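Local coordinates for toxin-like protein (Paenibacillus larvae subsp. larvae BRL-230010, PDB 5DZQ) that acts as a C3-like mono-ADP-ribosyltransferase toxin, probably moving ADP-ribose from NAD+ onto Rho-type GTPases of the host cell, at residues G130-E135 / K188-K193; E89-Y94 / L158-G163; N114-E119 / E203-E208; T56-N61 / Y136-T141. One frame throughout, in Å; residues are numbered along the deposited sequence.

Contact 1: G130-E135 / K188-K193; sequences GKIRTE and KYKIDK
One face of the Tyr-189 ring is covered by Arg-133: CB sits 3.6 Å above the ring plane, displaced toward the rim, a CH-pi contact. The Arg-133 chain bends at chi2 and chi3, and its guanidinium ends 66° from the ring plane, with Tyr-189 OH at its edge. The two residues form an antiparallel hydrogen-bonded pair at the margin of the mixed five-stranded sheet, where strand 132-135 is the outermost strand of this chain. Arg-133 N donates to Tyr-189 O at 2.8 Å, and Tyr-189 N returns a bond to Arg-133 O at 3.0 Å. Ile-191 CD1 extends the apolar strip on this side, 3.8 Å from Arg-133 CG, and Tyr-128 of helix 118-128 packs on both residues. On the other side of the sheet, the Ile-132 and Lys-190 side chains cross at about a right angle, CG1 against CB, while Thr-134 OG1 lies beside the aliphatic chain of Lys-188. The pairing continues into the turn before the strand, where Ile-191 N bonds Lys-131 O and Gly-130 N bonds Ile-191 O. The Lys-190 chain stays extended until a bend at chi4 (65°), which brings NZ within 2.7 Å of Gly-130 O, above the plane of that carbonyl.

Contact 2: E89-Y94 / L158-G163; sequences ETVQVY and LKVPKG
This partly buried antiparallel strand contact pairs segment 91-93 with segment 158-160 at the opposite margin of the mixed sheet from strand 132-135, the valines and Leu-158 facing inward. Val-91 and Val-160 exchange two backbone bonds, the one from Val-160 N to Val-91 O nearly straight at 176°. Val-93 and Leu-158 form a second hydrogen-bonded pair, and between the two lies the non-hydrogen-bonded pair of Gln-92 and Lys-159. Strand 91-97 is the end strand within this chain of the mixed sheet in the ADP-ribosyltransferase fold, and strand 154-160 is flanked on its other side by the parallel strand 203-211. On the inward side, Val-93 CG2 meets Val-160 CG2 at 3.9 Å, and Val-91 CG2 rests 4.0 Å from Val-160 CB. Leu-181 and Leu-183 of strand 179-183 pack against these valines. On the other side, Gln-92 bends at chi2 (-94°) and brings NE2 to 3.6 Å from Lys-159 CB; this amide nitrogen also hydrogen-bonds a glycerol, probably from the crystallisation liquor. Lys-159 CG touches Thr-90 CG2 at 3.7 Å. Past the paired strands, Thr-90 OG1 accepts a bond from Lys-162 N at 3.0 Å, tying together the two loop residues.

Contact 3: N114-E119 / E203-E208; sequences NKVNRE and ETIKIE
Glu-203 OE1 accepts two hydrogen bonds, from Val-116 N and from Arg-118 NH1, each at 2.7 Å. The Val-116 N-H reaches it on the anti side, 30° out of the carboxylate plane, whereas NH1 is met by the syn lone pair of OE1. Arg-118 completes an end-on, two-nitrogen salt bridge with NH2 to OE2 at 3.0 Å; this donor comes from above the carboxylate plane, the two flat groups being turned 43° apart. In turn, NH1 also donates to Val-116 O, in that carbonyl plane at 2.7 Å, which helps fix the guanidinium. Lys-115 lays CB and CG against the carboxylate, and Val-116 CG2 packs on Ile-205 CG1 at 4.0 Å. A water accepts a hydrogen bond from Glu-203 N and donates one to Asn-114 O. The grip joins the first residue of strand 203-211 to the two-residue strand 115-116 and the opening turn of helix 118-128, whose N-cap is Asn-117; Tyr-111 of the neighbouring short strand and Ile-196 of strand 187-198 pack on Val-116.

Contact 4: T56-N61 / Y136-T141; sequences TYLRAN and YGYLST
Leu-58 leaves helix 51-60 pointing at the backbone of Tyr-136 and Gly-137. Its CB sits 3.6 Å from Tyr-136 O and also meets Gly-137 CA. With CG anti to the carbonyl carbon (chi1 -72°), the branch point stays near that same oxygen, 4.1 Å from Tyr-136 O. CD1 then reaches furthest across, lying 3.8 Å from Tyr-136 O, touching Gly-137 CA at 3.9 Å and meeting the Tyr-138 ring obliquely at CE2, 3.7 Å away. Ile-75 of helix 69-83 packs on both Leu-58 and Tyr-138, whose OH bonds Asp-79 OD1 of the same helix, so the leucine closes an apolar layer between two helices and the turn leading into strand 139-142. In the ADP-ribosyltransferase fold this strand carries the Ser-Thr-Ser motif, which Ser-140 and Thr-141 begin here. Ser-140 packs on Glu-180 and accepts a bond at its O from Arg-95, consistent with the Arg-Ser-Glu arrangement of this toxin class. One residue along the helix, Arg-59 CA lies 3.9 Å from Tyr-136 CB, and Arg-59 CG lies 4.1 Å from Tyr-136 CB, the side chains crossing at a slant. Extended from CG to NE, the arginine carries NE to a salt bridge with Glu-135 OE2, and that same carboxylate oxygen also accepts a hydrogen bond from Gly-137 N.

How the contacts relate
Contacts 1 and 2 hold the two margins of one mixed sheet by backbone pairing, contact 1 at the surface and contact 2 partly buried; they meet where Tyr-189 CB packs on Leu-158 CD2. Contact 3 reaches the same sheet further out, its centre about 19 Å from the centre of the chain, but relies on a shared carboxylate rather than strand pairing. Its strand 203-211 neighbours 187-198 of contact 1, and Glu-208 stands opposite two residues, Asp-192 and Lys-193, at a classic beta bulge. Contact 4, buried and largely apolar, joins a helix to the strand 139-142 turn and meets contact 1 through the salt bridge of Glu-135 with Arg-59. Thr-141 packs on Val-93 and Leu-158 of contact 2.

Contact 1: G130-E135 / K188-K193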
loop_
_atom_site.group_PDB
_atom_site.type_symbol
_atom_site.label_atom_id
_atom_site.label_comp_id
_atom_site.label_asym_id
_atom_site.label_seq_id
_atom_site.Cartn_x
_atom_site.Cartn_y
_atom_site.Cartn_z
ATOM N N GLY B 130 -25.438 3.249 9.970
ATOM C CA GLY B 130 -26.198 4.359 10.514
ATOM C C GLY B 130 -25.351 5.287 11.361
ATOM O O GLY B 130 -25.804 6.355 11.774
ATOM N N LYS B 131 -24.111 4.882 11.609
ATOM C CA LYS B 131 -23.243 5.604 12.531
ATOM C C LYS B 131 -22.166 6.406 11.803
ATOM O O LYS B 131 -21.843 6.129 10.644
ATOM C CB LYS B 131 -22.614 4.621 13.524
ATOM C CG LYS B 131 -23.649 4.018 14.480
ATOM C CD LYS B 131 -23.177 2.727 15.123
ATOM C CE LYS B 131 -22.559 2.961 16.499
ATOM N NZ LYS B 131 -22.010 1.709 17.107
ATOM N N ILE B 132 -21.629 7.417 12.480
ATOM C CA ILE B 132 -20.596 8.255 11.883
ATOM C C ILE B 132 -19.225 7.794 12.358
ATOM O O ILE B 132 -18.992 7.652 13.562
ATOM C CB ILE B 132 -20.821 9.747 12.219
ATOM C CG1 ILE B 132 -22.100 10.239 11.539
ATOM C CG2 ILE B 132 -19.649 10.593 11.753
ATOM C CD1 ILE B 132 -22.495 11.651 11.911
ATOM N N ARG B 133 -18.335 7.528 11.405
ATOM C CA ARG B 133 -16.968 7.103 11.712
ATOM C C ARG B 133 -15.967 8.198 11.379
ATOM O O ARG B 133 -16.249 9.085 10.575
ATOM C CB ARG B 133 -16.600 5.839 10.930
ATOM C CG ARG B 133 -17.595 4.707 11.059
ATOM C CD ARG B 133 -17.232 3.811 12.210
ATOM N NE ARG B 133 -15.871 3.300 12.082
ATOM C CZ ARG B 133 -15.268 2.571 13.012
ATOM N NH1 ARG B 133 -15.915 2.270 14.130
ATOM N NH2 ARG B 133 -14.024 2.141 12.826
ATOM N N THR B 134 -14.787 8.114 11.980
ATOM C CA THR B 134 -13.707 9.036 11.669
ATOM C C THR B 134 -12.516 8.265 11.112
ATOM O O THR B 134 -12.123 7.247 11.670
ATOM C CB THR B 134 -13.270 9.830 12.916
ATOM O OG1 THR B 134 -14.355 10.649 13.365
ATOM C CG2 THR B 134 -12.078 10.713 12.593
ATOM N N GLU B 135 -11.969 8.733 9.991
ATOM C CA GLU B 135 -10.708 8.221 9.485
ATOM C C GLU B 135 -9.597 9.139 9.991
ATOM O O GLU B 135 -9.527 10.302 9.611
ATOM C CB GLU B 135 -10.693 8.159 7.955
ATOM C CG GLU B 135 -9.335 7.733 7.364
ATOM C CD GLU B 135 -8.776 6.464 8.003
ATOM O OE1 GLU B 135 -9.534 5.471 8.089
ATOM O OE2 GLU B 135 -7.592 6.467 8.448
ATOM N N LYS B 188 -14.946 12.746 8.578
ATOM C CA LYS B 188 -16.059 12.061 9.218
ATOM C C LYS B 188 -17.012 11.629 8.134
ATOM O O LYS B 188 -17.308 12.402 7.228
ATOM C CB LYS B 188 -16.764 12.967 10.240
ATOM C CG LYS B 188 -15.922 13.245 11.498
ATOM C CD LYS B 188 -16.757 13.776 12.646
ATOM C CE LYS B 188 -15.929 13.847 13.938
ATOM N NZ LYS B 188 -16.784 14.079 15.145
ATOM N N TYR B 189 -17.475 10.387 8.209
ATOM C CA TYR B 189 -18.396 9.884 7.216
ATOM C C TYR B 189 -19.461 9.019 7.873
ATOM O O TYR B 189 -19.185 8.278 8.822
ATOM C CB TYR B 189 -17.646 9.104 6.124
ATOM C CG TYR B 189 -16.853 7.925 6.628
ATOM C CD1 TYR B 189 -15.551 8.082 7.087
ATOM C CD2 TYR B 189 -17.398 6.646 6.630
ATOM C CE1 TYR B 189 -14.817 6.999 7.550
ATOM C CE2 TYR B 189 -16.674 5.560 7.086
ATOM C CZ TYR B 189 -15.383 5.743 7.542
ATOM O OH TYR B 189 -14.663 4.671 8.000
ATOM N N LYS B 190 -20.689 9.146 7.381
ATOM C CA LYS B 190 -21.791 8.360 7.902
ATOM C C LYS B 190 -21.989 7.122 7.049
ATOM O O LYS B 190 -22.138 7.210 5.829
ATOM C CB LYS B 190 -23.074 9.184 7.949
ATOM C CG LYS B 190 -24.292 8.396 8.398
ATOM C CD LYS B 190 -25.551 9.214 8.195
ATOM C CE LYS B 190 -26.778 8.454 8.645
ATOM N NZ LYS B 190 -26.740 8.226 10.110
ATOM N N ILE B 191 -21.996 5.962 7.687
ATOM C CA ILE B 191 -22.214 4.732 6.954
ATOM C C ILE B 191 -23.709 4.606 6.692
ATOM O O ILE B 191 -24.500 4.403 7.616
ATOM C CB ILE B 191 -21.665 3.525 7.722
ATOM C CG1 ILE B 191 -20.137 3.628 7.770
ATOM C CG2 ILE B 191 -22.107 2.219 7.078
ATOM C CD1 ILE B 191 -19.460 2.517 8.519
ATOM N N ASP B 192 -24.092 4.779 5.428
ATOM C CA ASP B 192 -25.502 4.817 5.047
ATOM C C ASP B 192 -26.065 3.410 4.911
ATOM O O ASP B 192 -27.194 3.139 5.305
ATOM C CB ASP B 192 -25.692 5.574 3.724
ATOM C CG ASP B 192 -25.336 7.057 3.824
ATOM O OD1 ASP B 192 -25.823 7.745 4.745
ATOM O OD2 ASP B 192 -24.577 7.541 2.956
ATOM N N LYS B 193 -25.269 2.512 4.345
ATOM C CA LYS B 193 -25.730 1.159 4.073
ATOM C C LYS B 193 -24.552 0.208 4.062
ATOM O O LYS B 193 -23.434 0.593 3.727
ATOM C CB LYS B 193 -26.473 1.110 2.737
ATOM C CG LYS B 193 -27.427 -0.057 2.572
ATOM C CD LYS B 193 -28.195 0.075 1.265
ATOM C CE LYS B 193 -29.331 -0.934 1.160
ATOM N NZ LYS B 193 -30.119 -0.743 -0.100
#

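Contact 2: E89-Y94 / L158-G163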
loop_
_atom_site.group_PDB
_atom_site.type_symbol
_atom_site.label_atom_id
_atom_site.label_comp_id
_atom_site.label_asym_id
_atom_site.label_seq_id
_atom_site.Cartn_x
_atom_site.Cartn_y
_atom_site.Cartn_z
ATOM N N GLU B 89 -18.124 20.089 -7.444
ATOM C CA GLU B 89 -19.446 19.466 -7.412
ATOM C C GLU B 89 -19.410 18.200 -6.565
ATOM O O GLU B 89 -18.340 17.724 -6.203
ATOM C CB GLU B 89 -19.936 19.149 -8.826
ATOM C CG GLU B 89 -20.818 20.246 -9.427
ATOM C CD GLU B 89 -21.192 19.982 -10.874
ATOM O OE1 GLU B 89 -21.228 18.797 -11.271
ATOM O OE2 GLU B 89 -21.444 20.960 -11.612
ATOM N N THR B 90 -20.576 17.658 -6.234
ATOM C CA THR B 90 -20.612 16.412 -5.475
ATOM C C THR B 90 -20.078 15.267 -6.329
ATOM O O THR B 90 -20.397 15.179 -7.506
ATOM C CB THR B 90 -22.035 16.094 -4.997
ATOM O OG1 THR B 90 -22.465 17.132 -4.112
ATOM C CG2 THR B 90 -22.076 14.767 -4.255
ATOM N N VAL B 91 -19.240 14.410 -5.747
ATOM C CA VAL B 91 -18.661 13.294 -6.496
ATOM C C VAL B 91 -18.740 11.981 -5.724
ATOM O O VAL B 91 -18.779 11.973 -4.489
ATOM C CB VAL B 91 -17.184 13.553 -6.850
ATOM C CG1 VAL B 91 -17.039 14.815 -7.671
ATOM C CG2 VAL B 91 -16.352 13.643 -5.590
ATOM N N GLN B 92 -18.768 10.874 -6.460
ATOM C CA GLN B 92 -18.639 9.541 -5.864
ATOM C C GLN B 92 -17.217 9.014 -6.014
ATOM O O GLN B 92 -16.671 9.015 -7.108
ATOM C CB GLN B 92 -19.608 8.552 -6.515
ATOM C CG GLN B 92 -21.067 8.855 -6.292
ATOM C CD GLN B 92 -21.649 8.113 -5.102
ATOM O OE1 GLN B 92 -21.226 6.997 -4.774
ATOM N NE2 GLN B 92 -22.630 8.727 -4.451
ATOM N N VAL B 93 -16.614 8.560 -4.920
ATOM C CA VAL B 93 -15.295 7.948 -4.999
ATOM C C VAL B 93 -15.322 6.623 -4.261
ATOM O O VAL B 93 -16.318 6.291 -3.618
ATOM C CB VAL B 93 -14.205 8.866 -4.418
ATOM C CG1 VAL B 93 -14.101 10.136 -5.262
ATOM C CG2 VAL B 93 -14.524 9.213 -2.966
ATOM N N TYR B 94 -14.239 5.855 -4.366
ATOM C CA TYR B 94 -14.200 4.548 -3.720
ATOM C C TYR B 94 -12.818 4.172 -3.205
ATOM O O TYR B 94 -11.811 4.745 -3.636
ATOM C CB TYR B 94 -14.697 3.462 -4.679
ATOM C CG TYR B 94 -13.725 3.048 -5.755
ATOM C CD1 TYR B 94 -13.659 3.728 -6.965
ATOM C CD2 TYR B 94 -12.893 1.955 -5.573
ATOM C CE1 TYR B 94 -12.767 3.329 -7.954
ATOM C CE2 TYR B 94 -12.011 1.561 -6.548
ATOM C CZ TYR B 94 -11.958 2.249 -7.732
ATOM O OH TYR B 94 -11.088 1.831 -8.706
ATOM N N LEU B 158 -17.958 6.456 -1.367
ATOM C CA LEU B 158 -18.218 7.648 -0.572
ATOM C C LEU B 158 -18.780 8.757 -1.434
ATOM O O LEU B 158 -18.237 9.065 -2.497
ATOM C CB LEU B 158 -16.942 8.155 0.114
ATOM C CG LEU B 158 -16.205 7.215 1.065
ATOM C CD1 LEU B 158 -14.735 7.096 0.692
ATOM C CD2 LEU B 158 -16.352 7.697 2.495
ATOM N N LYS B 159 -19.853 9.370 -0.960
ATOM C CA LYS B 159 -20.369 10.568 -1.596
ATOM C C LYS B 159 -19.708 11.763 -0.924
ATOM O O LYS B 159 -19.825 11.956 0.284
ATOM C CB LYS B 159 -21.896 10.629 -1.491
ATOM C CG LYS B 159 -22.513 11.928 -1.994
ATOM C CD LYS B 159 -24.053 11.865 -1.990
ATOM C CE LYS B 159 -24.586 11.464 -0.622
ATOM N NZ LYS B 159 -26.059 11.225 -0.646
ATOM N N VAL B 160 -18.960 12.534 -1.700
ATOM C CA VAL B 160 -18.278 13.703 -1.161
ATOM C C VAL B 160 -19.017 14.926 -1.662
ATOM O O VAL B 160 -19.130 15.125 -2.871
ATOM C CB VAL B 160 -16.802 13.759 -1.583
ATOM C CG1 VAL B 160 -16.059 14.826 -0.801
ATOM C CG2 VAL B 160 -16.145 12.403 -1.380
ATOM N N PRO B 161 -19.528 15.752 -0.735
ATOM C CA PRO B 161 -20.406 16.864 -1.112
ATOM C C PRO B 161 -19.673 18.023 -1.773
ATOM O O PRO B 161 -18.504 18.257 -1.488
ATOM C CB PRO B 161 -21.005 17.305 0.228
ATOM C CG PRO B 161 -19.969 16.945 1.228
ATOM C CD PRO B 161 -19.325 15.672 0.722
ATOM N N LYS B 162 -20.367 18.734 -2.658
ATOM C CA LYS B 162 -19.873 19.989 -3.213
ATOM C C LYS B 162 -19.365 20.909 -2.103
ATOM O O LYS B 162 -19.980 21.018 -1.036
ATOM C CB LYS B 162 -20.988 20.681 -4.014
ATOM C CG LYS B 162 -20.554 21.940 -4.755
ATOM C CD LYS B 162 -21.751 22.632 -5.389
ATOM C CE LYS B 162 -21.326 23.692 -6.393
ATOM N NZ LYS B 162 -20.528 24.771 -5.762
ATOM N N GLY B 163 -18.229 21.556 -2.344
ATOM C CA GLY B 163 -17.702 22.533 -1.407
ATOM C C GLY B 163 -16.761 21.952 -0.368
ATOM O O GLY B 163 -16.104 22.699 0.350
#

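Contact 3: N114-E119 / E203-E208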
loop_
_atom_site.group_PDB
_atom_site.type_symbol
_atom_site.label_atom_id
_atom_site.label_comp_id
_atom_site.label_asym_id
_atom_site.label_seq_id
_atom_site.Cartn_x
_atom_site.Cartn_y
_atom_site.Cartn_z
ATOM N N ASN B 114 -14.067 -18.530 1.499
ATOM C CA ASN B 114 -14.315 -17.464 0.533
ATOM C C ASN B 114 -15.666 -16.780 0.698
ATOM O O ASN B 114 -16.036 -15.939 -0.120
ATOM C CB ASN B 114 -14.201 -18.008 -0.888
ATOM C CG ASN B 114 -12.792 -18.419 -1.234
ATOM O OD1 ASN B 114 -11.826 -17.887 -0.682
ATOM N ND2 ASN B 114 -12.661 -19.377 -2.146
ATOM N N LYS B 115 -16.397 -17.134 1.750
ATOM C CA LYS B 115 -17.704 -16.529 2.001
ATOM C C LYS B 115 -17.713 -15.695 3.276
ATOM O O LYS B 115 -16.978 -15.988 4.218
ATOM C CB LYS B 115 -18.776 -17.613 2.075
ATOM C CG LYS B 115 -19.021 -18.307 0.748
ATOM C CD LYS B 115 -20.118 -19.347 0.868
ATOM C CE LYS B 115 -20.496 -19.917 -0.489
ATOM N NZ LYS B 115 -21.647 -20.861 -0.377
ATOM N N VAL B 116 -18.541 -14.655 3.305
ATOM C CA VAL B 116 -18.713 -13.844 4.506
ATOM C C VAL B 116 -19.512 -14.601 5.557
ATOM O O VAL B 116 -20.573 -15.149 5.261
ATOM C CB VAL B 116 -19.435 -12.513 4.214
ATOM C CG1 VAL B 116 -19.586 -11.694 5.494
ATOM C CG2 VAL B 116 -18.691 -11.726 3.167
ATOM N N ASN B 117 -18.981 -14.631 6.776
ATOM C CA ASN B 117 -19.681 -15.179 7.933
ATOM C C ASN B 117 -20.977 -14.403 8.179
ATOM O O ASN B 117 -20.948 -13.257 8.631
ATOM C CB ASN B 117 -18.764 -15.129 9.165
ATOM C CG ASN B 117 -19.303 -15.928 10.336
ATOM O OD1 ASN B 117 -20.492 -15.875 10.648
ATOM N ND2 ASN B 117 -18.421 -16.672 10.997
ATOM N N ARG B 118 -22.110 -15.026 7.877
ATOM C CA ARG B 118 -23.389 -14.326 7.905
ATOM C C ARG B 118 -23.776 -13.833 9.303
ATOM O O ARG B 118 -24.206 -12.688 9.465
ATOM C CB ARG B 118 -24.488 -15.220 7.341
ATOM C CG ARG B 118 -24.378 -15.462 5.830
ATOM C CD ARG B 118 -24.144 -14.160 5.068
ATOM N NE ARG B 118 -24.346 -14.301 3.620
ATOM C CZ ARG B 118 -23.374 -14.533 2.731
ATOM N NH1 ARG B 118 -22.112 -14.672 3.120
ATOM N NH2 ARG B 118 -23.668 -14.641 1.446
ATOM N N GLU B 119 -23.613 -14.684 10.312
ATOM C CA GLU B 119 -23.966 -14.291 11.671
ATOM C C GLU B 119 -23.068 -13.162 12.163
ATOM O O GLU B 119 -23.541 -12.201 12.769
ATOM C CB GLU B 119 -23.882 -15.481 12.629
ATOM C CG GLU B 119 -24.525 -15.204 13.981
ATOM C CD GLU B 119 -24.269 -16.303 14.995
ATOM O OE1 GLU B 119 -24.781 -17.430 14.805
ATOM O OE2 GLU B 119 -23.553 -16.034 15.984
ATOM N N GLU B 203 -17.031 -13.017 -2.399
ATOM C CA GLU B 203 -18.034 -12.165 -1.774
ATOM C C GLU B 203 -17.339 -10.906 -1.280
ATOM O O GLU B 203 -16.251 -10.970 -0.705
ATOM C CB GLU B 203 -18.745 -12.892 -0.626
ATOM C CG GLU B 203 -19.547 -14.099 -1.089
ATOM C CD GLU B 203 -20.466 -14.651 -0.021
ATOM O OE1 GLU B 203 -20.236 -14.371 1.173
ATOM O OE2 GLU B 203 -21.421 -15.366 -0.379
ATOM N N THR B 204 -17.974 -9.765 -1.512
ATOM C CA THR B 204 -17.402 -8.469 -1.180
ATOM C C THR B 204 -18.239 -7.773 -0.107
ATOM O O THR B 204 -19.466 -7.722 -0.197
ATOM C CB THR B 204 -17.312 -7.555 -2.447
ATOM O OG1 THR B 204 -16.542 -8.206 -3.469
ATOM C CG2 THR B 204 -16.683 -6.204 -2.106
ATOM N N ILE B 205 -17.580 -7.240 0.913
ATOM C CA ILE B 205 -18.291 -6.458 1.903
ATOM C C ILE B 205 -18.369 -5.049 1.369
ATOM O O ILE B 205 -17.341 -4.418 1.120
ATOM C CB ILE B 205 -17.596 -6.501 3.278
ATOM C CG1 ILE B 205 -17.748 -7.899 3.884
ATOM C CG2 ILE B 205 -18.182 -5.455 4.206
ATOM C CD1 ILE B 205 -16.812 -8.175 5.050
ATOM N N LYS B 206 -19.593 -4.574 1.154
ATOM C CA LYS B 206 -19.832 -3.275 0.536
ATOM C C LYS B 206 -20.246 -2.261 1.591
ATOM O O LYS B 206 -21.156 -2.509 2.377
ATOM C CB LYS B 206 -20.907 -3.389 -0.558
ATOM C CG LYS B 206 -21.299 -2.066 -1.250
ATOM C CD LYS B 206 -20.092 -1.374 -1.878
ATOM C CE LYS B 206 -20.393 -0.845 -3.270
ATOM N NZ LYS B 206 -21.403 0.239 -3.314
ATOM N N ILE B 207 -19.552 -1.129 1.625
ATOM C CA ILE B 207 -19.895 -0.036 2.524
ATOM C C ILE B 207 -20.246 1.198 1.709
ATOM O O ILE B 207 -19.461 1.637 0.882
ATOM C CB ILE B 207 -18.736 0.303 3.501
ATOM C CG1 ILE B 207 -18.396 -0.924 4.353
ATOM C CG2 ILE B 207 -19.125 1.508 4.386
ATOM C CD1 ILE B 207 -17.094 -0.808 5.133
ATOM N N GLU B 208 -21.432 1.750 1.933
ATOM C CA GLU B 208 -21.822 2.984 1.266
ATOM C C GLU B 208 -21.909 4.106 2.302
ATOM O O GLU B 208 -22.622 3.984 3.301
ATOM C CB GLU B 208 -23.148 2.792 0.519
ATOM C CG GLU B 208 -23.054 1.644 -0.486
ATOM C CD GLU B 208 -24.289 1.505 -1.356
ATOM O OE1 GLU B 208 -25.352 2.029 -0.968
ATOM O OE2 GLU B 208 -24.185 0.869 -2.426
HETATM O O HOH W 1 -14.481 -14.044 -1.204
#

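Contact 4: T56-N61 / Y136-T141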
loop_
_atom_site.group_PDB
_atom_site.type_symbol
_atom_site.label_atom_id
_atom_site.label_comp_id
_atom_site.label_asym_id
_atom_site.label_seq_id
_atom_site.Cartn_x
_atom_site.Cartn_y
_atom_site.Cartn_z
ATOM N N THR B 56 -0.096 5.791 9.425
ATOM C CA THR B 56 0.049 4.922 10.580
ATOM C C THR B 56 0.347 5.794 11.815
ATOM O O THR B 56 -0.131 5.509 12.912
ATOM C CB THR B 56 1.144 3.841 10.362
ATOM O OG1 THR B 56 2.383 4.467 10.028
ATOM C CG2 THR B 56 0.751 2.923 9.233
ATOM N N TYR B 57 1.102 6.875 11.639
ATOM C CA TYR B 57 1.339 7.817 12.744
ATOM C C TYR B 57 0.025 8.437 13.242
ATOM O O TYR B 57 -0.234 8.523 14.449
ATOM C CB TYR B 57 2.300 8.936 12.324
ATOM C CG TYR B 57 2.424 10.084 13.340
ATOM C CD1 TYR B 57 3.122 9.921 14.527
ATOM C CD2 TYR B 57 1.843 11.329 13.096
ATOM C CE1 TYR B 57 3.244 10.970 15.454
ATOM C CE2 TYR B 57 1.953 12.378 14.011
ATOM C CZ TYR B 57 2.653 12.195 15.188
ATOM O OH TYR B 57 2.762 13.237 16.103
ATOM N N LEU B 58 -0.802 8.878 12.307
ATOM C CA LEU B 58 -2.057 9.537 12.662
ATOM C C LEU B 58 -3.018 8.561 13.350
ATOM O O LEU B 58 -3.666 8.898 14.351
ATOM C CB LEU B 58 -2.698 10.140 11.406
ATOM C CG LEU B 58 -1.974 11.380 10.870
ATOM C CD1 LEU B 58 -2.521 11.771 9.523
ATOM C CD2 LEU B 58 -2.131 12.551 11.854
ATOM N N ARG B 59 -3.096 7.343 12.824
ATOM C CA ARG B 59 -3.983 6.328 13.387
ATOM C C ARG B 59 -3.511 5.872 14.762
ATOM O O ARG B 59 -4.323 5.614 15.642
ATOM C CB ARG B 59 -4.097 5.119 12.449
ATOM C CG ARG B 59 -4.916 5.394 11.196
ATOM C CD ARG B 59 -5.037 4.162 10.337
ATOM N NE ARG B 59 -5.376 4.517 8.968
ATOM C CZ ARG B 59 -4.591 4.280 7.924
ATOM N NH1 ARG B 59 -3.429 3.664 8.098
ATOM N NH2 ARG B 59 -4.976 4.643 6.704
ATOM N N ALA B 60 -2.196 5.801 14.962
ATOM C CA ALA B 60 -1.670 5.314 16.224
ATOM C C ALA B 60 -2.117 6.224 17.365
ATOM O O ALA B 60 -2.364 5.765 18.475
ATOM C CB ALA B 60 -0.159 5.226 16.174
ATOM N N ASN B 61 -2.244 7.513 17.072
ATOM C CA ASN B 61 -2.548 8.496 18.102
ATOM C C ASN B 61 -3.961 9.067 17.984
ATOM O O ASN B 61 -4.274 10.117 18.568
ATOM C CB ASN B 61 -1.513 9.613 18.048
ATOM C CG ASN B 61 -0.101 9.093 18.225
ATOM O OD1 ASN B 61 0.227 8.532 19.273
ATOM N ND2 ASN B 61 0.743 9.274 17.203
ATOM N N TYR B 136 -8.738 8.613 10.851
ATOM C CA TYR B 136 -7.651 9.398 11.417
ATOM C C TYR B 136 -6.591 9.817 10.404
ATOM O O TYR B 136 -6.054 10.922 10.477
ATOM C CB TYR B 136 -7.008 8.603 12.534
ATOM C CG TYR B 136 -7.961 8.389 13.679
ATOM C CD1 TYR B 136 -8.759 9.432 14.139
ATOM C CD2 TYR B 136 -8.082 7.151 14.288
ATOM C CE1 TYR B 136 -9.643 9.252 15.186
ATOM C CE2 TYR B 136 -8.961 6.962 15.346
ATOM C CZ TYR B 136 -9.742 8.014 15.784
ATOM O OH TYR B 136 -10.623 7.833 16.826
ATOM N N GLY B 137 -6.261 8.924 9.479
ATOM C CA GLY B 137 -5.284 9.247 8.461
ATOM C C GLY B 137 -5.900 10.142 7.400
ATOM O O GLY B 137 -7.090 10.437 7.450
ATOM N N TYR B 138 -5.078 10.597 6.458
ATOM C CA TYR B 138 -5.586 11.259 5.261
ATOM C C TYR B 138 -6.335 10.208 4.461
ATOM O O TYR B 138 -6.014 9.024 4.537
ATOM C CB TYR B 138 -4.458 11.868 4.432
ATOM C CG TYR B 138 -3.779 13.033 5.126
ATOM C CD1 TYR B 138 -4.317 14.316 5.060
ATOM C CD2 TYR B 138 -2.637 12.837 5.876
ATOM C CE1 TYR B 138 -3.705 15.391 5.716
ATOM C CE2 TYR B 138 -2.024 13.893 6.524
ATOM C CZ TYR B 138 -2.563 15.163 6.450
ATOM O OH TYR B 138 -1.935 16.203 7.113
ATOM N N LEU B 139 -7.326 10.634 3.700
ATOM C CA LEU B 139 -8.195 9.672 3.045
ATOM C C LEU B 139 -8.053 9.757 1.523
ATOM O O LEU B 139 -8.648 10.624 0.884
ATOM C CB LEU B 139 -9.633 9.917 3.487
ATOM C CG LEU B 139 -10.740 8.997 2.971
ATOM C CD1 LEU B 139 -10.406 7.562 3.287
ATOM C CD2 LEU B 139 -12.071 9.394 3.595
ATOM N N SER B 140 -7.250 8.858 0.957
ATOM C CA SER B 140 -7.075 8.796 -0.495
ATOM C C SER B 140 -8.152 7.895 -1.074
ATOM O O SER B 140 -8.409 6.815 -0.539
ATOM C CB SER B 140 -5.694 8.263 -0.871
ATOM O OG SER B 140 -4.689 8.970 -0.170
ATOM N N THR B 141 -8.771 8.338 -2.162
ATOM C CA THR B 141 -9.868 7.595 -2.772
ATOM C C THR B 141 -9.688 7.543 -4.284
ATOM O O THR B 141 -9.050 8.421 -4.863
ATOM C CB THR B 141 -11.213 8.223 -2.439
ATOM O OG1 THR B 141 -11.284 9.551 -2.984
ATOM C CG2 THR B 141 -11.412 8.297 -0.923
#